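Local coordinates for protein tyrosine--tRNA ligase, mitochondrial (Emericella nidulans, PDB 5IHX) that probably attaches L-tyrosine to mitochondrial tRNA(Tyr) in an ATP-dependent reaction, as a class I aminoacyl-tRNA synthetase, at residues Leu41-Leu46 and Leu334-Ile339. Numbering follows the deposited sequence.
Sequences LEERGL and LPIPEI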
# COMPACT_ATOMS: atom_id res chain seq x y z
N LEU A 41 -23.58 27.11 -11.34
CA LEU A 41 -23.15 26.84 -9.96
C LEU A 41 -22.64 28.09 -9.28
O LEU A 41 -22.86 28.29 -8.09
CB LEU A 41 -22.07 25.75 -9.93
CG LEU A 41 -22.49 24.31 -10.23
CD1 LEU A 41 -21.29 23.39 -10.15
CD2 LEU A 41 -23.59 23.84 -9.29
N GLU A 42 -21.95 28.93 -10.04
CA GLU A 42 -21.45 30.19 -9.51
C GLU A 42 -22.61 31.07 -9.06
O GLU A 42 -22.54 31.74 -8.02
CB GLU A 42 -20.61 30.92 -10.56
CG GLU A 42 -19.21 30.32 -10.73
CD GLU A 42 -18.52 30.79 -11.99
OE1 GLU A 42 -17.27 30.79 -12.02
OE2 GLU A 42 -19.22 31.13 -12.97
N GLU A 43 -23.68 31.07 -9.84
CA GLU A 43 -24.88 31.81 -9.49
C GLU A 43 -25.52 31.26 -8.22
O GLU A 43 -26.11 32.01 -7.43
CB GLU A 43 -25.88 31.78 -10.65
CG GLU A 43 -27.05 32.74 -10.48
CD GLU A 43 -27.94 32.81 -11.71
OE1 GLU A 43 -28.01 31.81 -12.46
OE2 GLU A 43 -28.56 33.87 -11.94
N ARG A 44 -25.43 29.95 -8.01
CA ARG A 44 -25.97 29.33 -6.80
C ARG A 44 -25.02 29.54 -5.62
O ARG A 44 -25.38 29.30 -4.46
CB ARG A 44 -26.22 27.84 -6.99
CG ARG A 44 -27.10 27.49 -8.19
CD ARG A 44 -28.49 28.12 -8.17
NE ARG A 44 -29.29 27.86 -6.98
CZ ARG A 44 -30.60 28.11 -6.91
NH1 ARG A 44 -31.24 28.59 -7.97
NH2 ARG A 44 -31.27 27.85 -5.80
N GLY A 45 -23.79 29.96 -5.91
CA GLY A 45 -22.78 30.17 -4.87
C GLY A 45 -22.21 28.86 -4.35
O GLY A 45 -21.79 28.78 -3.19
N LEU A 46 -22.17 27.85 -5.21
CA LEU A 46 -21.75 26.51 -4.80
C LEU A 46 -20.28 26.20 -5.08
O LEU A 46 -19.78 25.17 -4.64
CB LEU A 46 -22.64 25.46 -5.49
CG LEU A 46 -24.04 25.28 -4.89
CD1 LEU A 46 -24.89 24.40 -5.78
CD2 LEU A 46 -23.96 24.70 -3.48
N LEU A 334 -34.84 26.46 -5.74
CA LEU A 334 -35.65 27.66 -5.97
C LEU A 334 -35.00 28.54 -7.03
O LEU A 334 -33.81 28.84 -6.94
CB LEU A 334 -35.84 28.45 -4.68
CG LEU A 334 -36.80 27.89 -3.63
CD1 LEU A 334 -36.62 28.62 -2.32
CD2 LEU A 334 -38.25 28.00 -4.10
N PRO A 335 -35.77 28.95 -8.06
CA PRO A 335 -35.23 29.87 -9.07
C PRO A 335 -34.73 31.18 -8.45
O PRO A 335 -35.26 31.61 -7.43
CB PRO A 335 -36.42 30.14 -10.00
CG PRO A 335 -37.31 28.97 -9.81
CD PRO A 335 -37.16 28.55 -8.38
N ILE A 336 -33.71 31.78 -9.06
CA ILE A 336 -33.14 33.02 -8.55
C ILE A 336 -34.19 34.14 -8.47
O ILE A 336 -34.23 34.87 -7.48
CB ILE A 336 -31.94 33.49 -9.42
CG1 ILE A 336 -30.80 32.48 -9.35
CG2 ILE A 336 -31.48 34.89 -9.00
CD1 ILE A 336 -30.15 32.33 -7.98
N PRO A 337 -35.03 34.28 -9.51
CA PRO A 337 -36.09 35.29 -9.43
C PRO A 337 -36.99 35.11 -8.21
O PRO A 337 -37.36 36.09 -7.57
CB PRO A 337 -36.88 35.08 -10.72
CG PRO A 337 -35.90 34.51 -11.67
CD PRO A 337 -34.99 33.64 -10.84
N GLU A 338 -37.33 33.86 -7.90
CA GLU A 338 -38.17 33.57 -6.74
C GLU A 338 -37.43 33.91 -5.45
O GLU A 338 -38.03 34.37 -4.48
CB GLU A 338 -38.59 32.10 -6.74
CG GLU A 338 -39.48 31.70 -5.57
CD GLU A 338 -40.81 32.43 -5.56
OE1 GLU A 338 -41.20 32.98 -6.61
OE2 GLU A 338 -41.45 32.47 -4.49
N ILE A 339 -36.12 33.69 -5.43
CA ILE A 339 -35.31 34.03 -4.27
C ILE A 339 -35.26 35.54 -4.09
O ILE A 339 -35.30 36.04 -2.97
CB ILE A 339 -33.88 33.45 -4.40
CG1 ILE A 339 -33.93 31.93 -4.22
CG2 ILE A 339 -32.93 34.08 -3.37
CD1 ILE A 339 -32.59 31.22 -4.40
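The CA atoms of Arg44 and Ile336, 8.3 Å apart, are the nearest CA pair between the two segments, where the last turn of helix 37-44 faces the first turn of helix 336-348. The first helix ends in a Schellman motif: Leu46 N bonds to Leu41 O (3.0 Å), Gly45 N bonds weakly to Glu42 O, and Gly45 is the C-prime residue with positive phi. The second helix starts just after its N-cap, Pro335, whose carbonyl oxygen receives Ile339 N. The Arg44 guanidinium meets the Leu334 carbonyl end-on, and both terminal nitrogens converge on one oxygen: NH1 to Leu334 O is 2.8 Å and NH2 to Leu334 O is 3.0 Å. The N-H...O angles are 150° and 140°, so neither bond is straight, but the oxygen lies in the guanidinium plane. Bends at chi2 and chi3 curl the Arg44 chain into this position, while NE donates to Lys329 O, so contacts at three nitrogens should fix the rotation of the group. Two isoleucine methyls approach the same guanidinium obliquely, Ile336 CD1 at 3.9 Å from Arg44 NH1 and Ile339 CD1 beside Arg44 NH2. Glu43, with CG anti to its backbone N (-169°), points its CB toward helix 336-348, and its extended chain crosses Ile336. There its OE2 lies 3.7 Å from Ile336 CG1, a van der Waals contact along the aliphatic branch. Trp92 of helix 84-95 and Thr332 also touch the Arg44 side chain. No other subunit reaches this contact, which joins an N-terminal helix to the helical region following the Rossmann-type catalytic core of this class I synthetase: two guanidinium N-H groups grip the carbonyl just before an N-cap, and the Schellman C-cap of one helix faces the N-terminus of the other.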